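PDB 1JQG: carboxypeptidase A from Helicoverpa armigera, which probably removes C-terminal residues from peptides as a zinc-dependent metallocarboxypeptidase of the insect midgut, made as a proenzyme. Local coordinates for residues A[141-146]-A[163-168]; A[157-162]-A[193-198]. All coordinates share one frame; numbering follows the deposited sequence.

In the fold
From the N terminus the chain passes the activation peptide and enters the catalytic domain, where 141-146 runs into strand 142-149 at one border of the mixed sheet. Strand 155-161 returns antiparallel beside it and carries 157-162. The next residues, 163-168, turn back against the start of 141-146, so contact 1 closes a loop of 16 intervening residues at the surface. The chain then takes strand 173-178 and enters helix 187-200, whose 193-198 settles on 157-162; contact 2, a buried one, closes this longer loop of 30 residues. The two loops cross, since their segments alternate. Hydrogen bonds within the hairpin, such as Val145 O to Tyr158 N, join the contacts directly.

Contact 1: residues A[141-146]-A[163-168]; sequences VVTVVE and TTNFQD
Val141 and Thr163 meet through one methyl each: CG1 of Val141 lies 4.1 Å from CG2 of Thr163, and the two side chains cross obliquely. These residues bury most of the surface in this small contact, at the point where the backbones come closest, CA to CA 4.9 Å. In Val141, chi1 of -60° sets CG1 beside the backbone N, the branch that reaches Thr163. The CB of Thr163 leads away from 141-146, yet its methyl still makes the touch. The second meeting is polar and loose. Thr143 OG1 and Asn165 OD1 are 3.8 Å apart, too far for a hydrogen bond, with the side chains at about a right angle. The amide gets this near because CG of Asn165 stands anti to N (chi1 -170°), which swings its end back toward Thr143.

What comes together here is the beginning of a border strand of the carboxypeptidase sheet and the loop that leaves its neighbour. Strand 142-149 pairs antiparallel with strand 155-161 in a beta hairpin, and the backbone bond of Val141 with Ser162 falls just before the loop departs. Beyond it, Thr164 to Gln167 form a type I' beta turn closed by Gln167 N to Thr164 O at 2.9 Å. Asn165 and Phe166, the two middle residues, both have positive phi, 48° for Asn165. Ser162 OG receives N-H bonds from Thr164 and Phe166 and so ties the turn to the end of the strand. Farther round the turn, the Phe166 side chain packs on Asp212 and Ile214 of strand 212-216, and its ring meets that of His295.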
ATOM      1  N   VAL A 141      -0.727  26.823   6.265  1.00 19.16           N
ATOM      2  CA  VAL A 141      -0.182  25.800   5.380  1.00 20.88           C
ATOM      3  C   VAL A 141      -1.012  24.538   5.231  1.00 18.06           C
ATOM      4  O   VAL A 141      -0.934  23.904   4.190  1.00 17.67           O
ATOM      5  CB  VAL A 141       1.244  25.424   5.812  1.00 27.90           C
ATOM      6  CG1 VAL A 141       2.211  26.610   5.781  1.00 26.45           C
ATOM      7  CG2 VAL A 141       1.209  24.798   7.198  1.00 35.10           C
ATOM      8  N   VAL A 142      -1.821  24.206   6.234  1.00 19.12           N
ATOM      9  CA  VAL A 142      -2.596  22.984   6.266  1.00 19.07           C
ATOM     10  C   VAL A 142      -4.071  23.305   5.998  1.00 18.81           C
ATOM     11  O   VAL A 142      -4.669  24.185   6.619  1.00 23.93           O
ATOM     12  CB  VAL A 142      -2.451  22.207   7.602  1.00 20.34           C
ATOM     13  CG1 VAL A 142      -3.382  21.024   7.633  1.00 14.70           C
ATOM     14  CG2 VAL A 142      -1.028  21.709   7.800  1.00 21.52           C
ATOM     15  N   THR A 143      -4.733  22.507   5.225  1.00 14.61           N
ATOM     16  CA  THR A 143      -6.104  22.578   4.840  1.00 16.00           C
ATOM     17  C   THR A 143      -6.655  21.139   4.764  1.00 20.60           C
ATOM     18  O   THR A 143      -6.224  20.302   3.959  1.00 17.24           O
ATOM     19  CB  THR A 143      -6.319  23.235   3.454  1.00 16.98           C
ATOM     20  OG1 THR A 143      -5.914  24.594   3.435  1.00 25.94           O
ATOM     21  CG2 THR A 143      -7.780  23.199   3.062  1.00 16.66           C
ATOM     22  N   VAL A 144      -7.521  20.802   5.710  1.00 23.48           N
ATOM     23  CA  VAL A 144      -8.126  19.477   5.761  1.00 22.32           C
ATOM     24  C   VAL A 144      -9.356  19.502   4.855  1.00 25.49           C
ATOM     25  O   VAL A 144     -10.131  20.455   4.813  1.00 23.89           O
ATOM     26  CB  VAL A 144      -8.459  19.055   7.188  1.00 25.28           C
ATOM     27  CG1 VAL A 144      -9.547  19.923   7.813  1.00 26.38           C
ATOM     28  CG2 VAL A 144      -8.813  17.570   7.256  1.00 25.40           C
ATOM     29  N   VAL A 145      -9.475  18.475   4.002  1.00 25.78           N
ATOM     30  CA  VAL A 145     -10.632  18.359   3.115  1.00 25.43           C
ATOM     31  C   VAL A 145     -11.159  16.934   3.065  1.00 25.22           C
ATOM     32  O   VAL A 145     -10.400  15.989   2.983  1.00 27.58           O
ATOM     33  CB  VAL A 145     -10.290  18.927   1.741  1.00 30.96           C
ATOM     34  CG1 VAL A 145      -8.830  18.700   1.361  1.00 36.72           C
ATOM     35  CG2 VAL A 145     -11.140  18.368   0.597  1.00 17.56           C
ATOM     36  N   GLU A 146     -12.454  16.743   3.112  1.00 25.50           N
ATOM     37  CA  GLU A 146     -13.145  15.512   2.889  1.00 25.29           C
ATOM     38  C   GLU A 146     -13.338  15.228   1.406  1.00 26.73           C
ATOM     39  O   GLU A 146     -14.148  15.876   0.750  1.00 28.11           O
ATOM     40  CB  GLU A 146     -14.569  15.552   3.509  1.00 27.84           C
ATOM     41  CG  GLU A 146     -15.282  14.205   3.435  1.00 28.55           C
ATOM     42  CD  GLU A 146     -16.676  14.272   4.010  1.00 33.24           C
ATOM     43  OE1 GLU A 146     -16.820  14.087   5.234  1.00 25.34           O
ATOM     44  OE2 GLU A 146     -17.637  14.492   3.243  1.00 41.13           O
ATOM     45  N   THR A 163       2.076  26.601   1.208  1.00 23.51           N
ATOM     46  CA  THR A 163       2.356  27.937   1.728  1.00 26.12           C
ATOM     47  C   THR A 163       1.649  28.989   0.873  1.00 27.87           C
ATOM     48  O   THR A 163       1.431  30.159   1.227  1.00 33.65           O
ATOM     49  CB  THR A 163       3.861  28.283   1.735  1.00 21.15           C
ATOM     50  OG1 THR A 163       4.288  28.134   0.378  1.00 22.35           O
ATOM     51  CG2 THR A 163       4.697  27.398   2.630  1.00 14.80           C
ATOM     52  N   THR A 164       1.240  28.599  -0.321  1.00 27.79           N
ATOM     53  CA  THR A 164       0.503  29.489  -1.220  1.00 25.26           C
ATOM     54  C   THR A 164      -0.948  29.070  -1.396  1.00 23.33           C
ATOM     55  O   THR A 164      -1.666  29.457  -2.320  1.00 20.35           O
ATOM     56  CB  THR A 164       1.160  29.524  -2.614  1.00 25.90           C
ATOM     57  OG1 THR A 164       1.347  28.146  -3.003  1.00 26.26           O
ATOM     58  CG2 THR A 164       2.464  30.295  -2.522  1.00 19.46           C
ATOM     59  N   ASN A 165      -1.439  28.221  -0.509  1.00 25.59           N
ATOM     60  CA  ASN A 165      -2.795  27.713  -0.547  1.00 29.01           C
ATOM     61  C   ASN A 165      -3.249  27.205  -1.905  1.00 31.24           C
ATOM     62  O   ASN A 165      -4.360  27.484  -2.399  1.00 32.24           O
ATOM     63  CB  ASN A 165      -3.713  28.830  -0.036  1.00 35.28           C
ATOM     64  CG  ASN A 165      -5.137  28.354   0.211  1.00 43.93           C
ATOM     65  OD1 ASN A 165      -5.363  27.316   0.851  1.00 46.02           O
ATOM     66  ND2 ASN A 165      -6.094  29.109  -0.335  1.00 44.44           N
ATOM     67  N   PHE A 166      -2.398  26.436  -2.595  1.00 27.99           N
ATOM     68  CA  PHE A 166      -2.688  25.920  -3.920  1.00 28.54           C
ATOM     69  C   PHE A 166      -3.087  26.966  -4.953  1.00 30.87           C
ATOM     70  O   PHE A 166      -3.758  26.614  -5.940  1.00 29.52           O
ATOM     71  CB  PHE A 166      -3.769  24.823  -3.797  1.00 20.97           C
ATOM     72  CG  PHE A 166      -3.209  23.462  -3.469  1.00 24.17           C
ATOM     73  CD1 PHE A 166      -2.524  23.255  -2.275  1.00 24.98           C
ATOM     74  CD2 PHE A 166      -3.344  22.386  -4.319  1.00 21.74           C
ATOM     75  CE1 PHE A 166      -2.000  22.014  -1.957  1.00 22.92           C
ATOM     76  CE2 PHE A 166      -2.813  21.148  -4.003  1.00 20.04           C
ATOM     77  CZ  PHE A 166      -2.142  20.945  -2.815  1.00 16.28           C
ATOM     78  N   GLN A 167      -2.666  28.215  -4.763  1.00 34.32           N
ATOM     79  CA  GLN A 167      -3.020  29.343  -5.585  1.00 36.51           C
ATOM     80  C   GLN A 167      -2.020  29.582  -6.704  1.00 35.87           C
ATOM     81  O   GLN A 167      -2.406  29.979  -7.788  1.00 39.32           O
ATOM     82  CB  GLN A 167      -3.121  30.600  -4.711  1.00 41.62           C
ATOM     83  CG  GLN A 167      -4.182  30.535  -3.631  1.00 46.91           C
ATOM     84  CD  GLN A 167      -5.603  30.395  -4.145  1.00 53.19           C
ATOM     85  OE1 GLN A 167      -5.953  29.325  -4.644  1.00 52.91           O
ATOM     86  NE2 GLN A 167      -6.315  31.511  -3.965  1.00 55.85           N
ATOM     87  N   ASP A 168      -0.746  29.371  -6.438  1.00 36.49           N
ATOM     88  CA  ASP A 168       0.312  29.579  -7.411  1.00 33.52           C
ATOM     89  C   ASP A 168       0.431  28.300  -8.241  1.00 33.93           C
ATOM     90  O   ASP A 168       1.079  27.337  -7.807  1.00 33.19           O
ATOM     91  CB  ASP A 168       1.621  29.942  -6.730  1.00 38.59           C
ATOM     92  CG  ASP A 168       2.742  30.294  -7.676  1.00 41.38           C
ATOM     93  OD1 ASP A 168       3.924  30.051  -7.331  1.00 47.41           O
ATOM     94  OD2 ASP A 168       2.459  30.809  -8.771  1.00 52.89           O
TER

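Contact 2: residues A[157-162]-A[193-198]; sequences KYLRIS and YAIHKL
The backbones of strand segment 157-162 and helix segment 193-198 run in broadly the same direction and come nearest at Ile161 and Leu198, whose CA atoms are 7.7 Å apart. This is helix-on-sheet packing in the alpha/beta fold of the zinc carboxypeptidases: helix 187-200 lies across one face of the mixed sheet, and the strand offers it Leu159 and Ile161, two residues apart and therefore on the same face. The helix answers with Ile195 and Leu198, one turn apart. All four are buried, and the joint between them is wholly apolar.

Ile161 gives up the most surface. Its CB is directed at the helix, and the extended end of the chain, with chi2 at 174°, carries CD1 to within 4.2 Å of Leu198 CD1. Leu159 also points at the helix, where one of its methyls, CD1, does the touching. Ile195 approaches less directly: its CB leaves the helix alongside the strand, and its extended outer chain (chi2 174°) then brings CD1 round to Leu159. The side chains of Leu159 and Ile195 cross at about a right angle.

Other elements border this apolar layer. Leu131 and Leu134 of helix 124-137 touch Leu159, and Leu134 reaches Ile195 as well; next along the sheet, Ile215 and Trp213 of strand 212-216 lie against Ile195 and Leu198, respectively. Trp410 of helix 402-421 also packs on Leu198. The helix holds its own course here through Leu198 N to Ala194 O, at 3.1 Å. Leu159 CD1 touches both branches of Ile195: besides CD1, at 3.9 Å, it meets the methyl CG2, at 4.1 Å.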
ATOM      1  N   LYS A 157     -10.973  11.918   4.558  1.00 18.24           N
ATOM      2  CA  LYS A 157     -10.383  13.208   4.391  1.00 18.32           C
ATOM      3  C   LYS A 157      -8.887  13.120   4.172  1.00 24.50           C
ATOM      4  O   LYS A 157      -8.214  12.104   4.341  1.00 23.92           O
ATOM      5  CB  LYS A 157     -10.734  14.167   5.518  1.00 22.02           C
ATOM      6  CG  LYS A 157     -10.627  13.637   6.909  1.00 19.34           C
ATOM      7  CD  LYS A 157     -10.826  14.743   7.951  1.00 20.05           C
ATOM      8  CE  LYS A 157     -12.281  15.216   7.915  1.00 22.23           C
ATOM      9  NZ  LYS A 157     -13.264  14.249   8.536  1.00 23.20           N
ATOM     10  N   TYR A 158      -8.340  14.175   3.546  1.00 23.88           N
ATOM     11  CA  TYR A 158      -6.945  14.198   3.156  1.00 19.33           C
ATOM     12  C   TYR A 158      -6.460  15.619   3.437  1.00 19.42           C
ATOM     13  O   TYR A 158      -7.266  16.545   3.570  1.00 17.79           O
ATOM     14  CB  TYR A 158      -6.734  13.785   1.689  1.00 20.84           C
ATOM     15  CG  TYR A 158      -7.381  14.688   0.659  1.00 26.86           C
ATOM     16  CD1 TYR A 158      -6.672  15.682  -0.007  1.00 29.28           C
ATOM     17  CD2 TYR A 158      -8.729  14.556   0.373  1.00 26.05           C
ATOM     18  CE1 TYR A 158      -7.282  16.504  -0.940  1.00 30.46           C
ATOM     19  CE2 TYR A 158      -9.347  15.362  -0.559  1.00 29.38           C
ATOM     20  CZ  TYR A 158      -8.626  16.338  -1.219  1.00 31.10           C
ATOM     21  OH  TYR A 158      -9.298  17.109  -2.139  1.00 24.92           O
ATOM     22  N   LEU A 159      -5.139  15.805   3.375  1.00 18.11           N
ATOM     23  CA  LEU A 159      -4.555  17.110   3.604  1.00 17.37           C
ATOM     24  C   LEU A 159      -4.091  17.763   2.306  1.00 17.22           C
ATOM     25  O   LEU A 159      -3.527  17.137   1.437  1.00 18.67           O
ATOM     26  CB  LEU A 159      -3.428  16.915   4.638  1.00 16.24           C
ATOM     27  CG  LEU A 159      -3.813  16.700   6.091  1.00 22.08           C
ATOM     28  CD1 LEU A 159      -2.578  16.830   6.978  1.00 26.06           C
ATOM     29  CD2 LEU A 159      -4.865  17.675   6.595  1.00 25.37           C
ATOM     30  N   ARG A 160      -4.105  19.087   2.274  1.00 22.21           N
ATOM     31  CA  ARG A 160      -3.512  19.883   1.205  1.00 22.74           C
ATOM     32  C   ARG A 160      -2.494  20.820   1.840  1.00 24.61           C
ATOM     33  O   ARG A 160      -2.903  21.805   2.453  1.00 34.41           O
ATOM     34  CB  ARG A 160      -4.587  20.687   0.481  1.00 22.54           C
ATOM     35  CG  ARG A 160      -5.411  19.859  -0.501  1.00 26.69           C
ATOM     36  CD  ARG A 160      -6.159  20.784  -1.469  1.00 27.17           C
ATOM     37  NE  ARG A 160      -7.172  21.573  -0.796  1.00 35.47           N
ATOM     38  CZ  ARG A 160      -7.907  22.527  -1.296  1.00 30.35           C
ATOM     39  NH1 ARG A 160      -7.773  22.868  -2.566  1.00 40.36           N
ATOM     40  NH2 ARG A 160      -8.779  23.167  -0.523  1.00 35.79           N
ATOM     41  N   ILE A 161      -1.238  20.447   1.835  1.00 22.22           N
ATOM     42  CA  ILE A 161      -0.167  21.235   2.438  1.00 21.85           C
ATOM     43  C   ILE A 161       0.436  22.202   1.409  1.00 24.31           C
ATOM     44  O   ILE A 161       0.878  21.823   0.319  1.00 23.55           O
ATOM     45  CB  ILE A 161       0.929  20.302   3.010  1.00 20.50           C
ATOM     46  CG1 ILE A 161       0.294  19.286   3.960  1.00 14.54           C
ATOM     47  CG2 ILE A 161       2.019  21.163   3.630  1.00 17.66           C
ATOM     48  CD1 ILE A 161       1.086  18.171   4.564  1.00 15.87           C
ATOM     49  N   SER A 162       0.393  23.481   1.717  1.00 22.95           N
ATOM     50  CA  SER A 162       0.867  24.541   0.847  1.00 23.78           C
ATOM     51  C   SER A 162       1.048  25.879   1.556  1.00 20.84           C
ATOM     52  O   SER A 162       0.206  26.400   2.295  1.00 24.80           O
ATOM     53  CB  SER A 162      -0.090  24.718  -0.346  1.00 22.56           C
ATOM     54  OG  SER A 162       0.340  25.831  -1.136  1.00 17.64           O
ATOM     55  N   TYR A 193       4.620  10.347   8.597  1.00 19.32           N
ATOM     56  CA  TYR A 193       5.920  10.963   8.852  1.00 19.01           C
ATOM     57  C   TYR A 193       6.078  12.135   7.913  1.00 19.42           C
ATOM     58  O   TYR A 193       6.606  13.177   8.311  1.00 25.59           O
ATOM     59  CB  TYR A 193       7.041   9.929   8.676  1.00 21.61           C
ATOM     60  CG  TYR A 193       8.373  10.342   9.249  1.00 17.66           C
ATOM     61  CD1 TYR A 193       8.689  10.029  10.576  1.00 18.66           C
ATOM     62  CD2 TYR A 193       9.301  11.036   8.504  1.00 16.42           C
ATOM     63  CE1 TYR A 193       9.916  10.408  11.121  1.00 16.10           C
ATOM     64  CE2 TYR A 193      10.516  11.398   9.040  1.00 19.32           C
ATOM     65  CZ  TYR A 193      10.812  11.098  10.347  1.00 17.83           C
ATOM     66  OH  TYR A 193      12.030  11.493  10.837  1.00 24.46           O
ATOM     67  N   ALA A 194       5.594  11.954   6.678  1.00 19.06           N
ATOM     68  CA  ALA A 194       5.626  13.022   5.675  1.00 17.67           C
ATOM     69  C   ALA A 194       4.879  14.280   6.114  1.00 19.23           C
ATOM     70  O   ALA A 194       5.227  15.436   5.824  1.00 18.83           O
ATOM     71  CB  ALA A 194       5.091  12.518   4.356  1.00 12.18           C
ATOM     72  N   ILE A 195       3.744  14.113   6.791  1.00 19.65           N
ATOM     73  CA  ILE A 195       2.988  15.206   7.391  1.00 16.82           C
ATOM     74  C   ILE A 195       3.804  15.850   8.509  1.00 21.81           C
ATOM     75  O   ILE A 195       3.758  17.074   8.722  1.00 15.18           O
ATOM     76  CB  ILE A 195       1.647  14.676   7.949  1.00 16.28           C
ATOM     77  CG1 ILE A 195       0.738  14.228   6.801  1.00 22.53           C
ATOM     78  CG2 ILE A 195       0.949  15.720   8.774  1.00 15.14           C
ATOM     79  CD1 ILE A 195      -0.557  13.545   7.193  1.00 19.33           C
ATOM     80  N   HIS A 196       4.530  14.997   9.274  1.00 22.92           N
ATOM     81  CA  HIS A 196       5.283  15.461  10.424  1.00 22.75           C
ATOM     82  C   HIS A 196       6.432  16.350   9.994  1.00 22.82           C
ATOM     83  O   HIS A 196       6.733  17.374  10.593  1.00 24.45           O
ATOM     84  CB  HIS A 196       5.705  14.275  11.289  1.00 26.33           C
ATOM     85  CG  HIS A 196       6.690  14.587  12.375  1.00 27.48           C
ATOM     86  ND1 HIS A 196       8.062  14.417  12.331  1.00 27.59           N
ATOM     87  CD2 HIS A 196       6.411  15.101  13.591  1.00 24.39           C
ATOM     88  CE1 HIS A 196       8.589  14.818  13.471  1.00 23.01           C
ATOM     89  NE2 HIS A 196       7.612  15.241  14.242  1.00 24.82           N
ATOM     90  N   LYS A 197       7.134  15.974   8.943  1.00 21.63           N
ATOM     91  CA  LYS A 197       8.265  16.788   8.453  1.00 23.20           C
ATOM     92  C   LYS A 197       7.852  17.994   7.617  1.00 23.46           C
ATOM     93  O   LYS A 197       8.591  18.952   7.533  1.00 24.69           O
ATOM     94  CB  LYS A 197       9.253  15.961   7.617  1.00 18.97           C
ATOM     95  CG  LYS A 197      10.065  14.980   8.482  1.00 19.28           C
ATOM     96  CD  LYS A 197      11.001  15.865   9.305  1.00 29.49           C
ATOM     97  CE  LYS A 197      11.814  15.054  10.298  1.00 38.28           C
ATOM     98  NZ  LYS A 197      12.793  16.024  10.913  1.00 33.57           N
ATOM     99  N   LEU A 198       6.655  17.968   7.015  1.00 21.46           N
ATOM    100  CA  LEU A 198       6.169  19.105   6.250  1.00 20.93           C
ATOM    101  C   LEU A 198       5.395  20.112   7.091  1.00 16.58           C
ATOM    102  O   LEU A 198       5.166  21.240   6.664  1.00 16.00           O
ATOM    103  CB  LEU A 198       5.313  18.614   5.074  1.00 16.65           C
ATOM    104  CG  LEU A 198       5.988  17.783   4.007  1.00 18.74           C
ATOM    105  CD1 LEU A 198       4.943  17.230   3.050  1.00 22.57           C
ATOM    106  CD2 LEU A 198       7.018  18.564   3.205  1.00 13.76           C
TER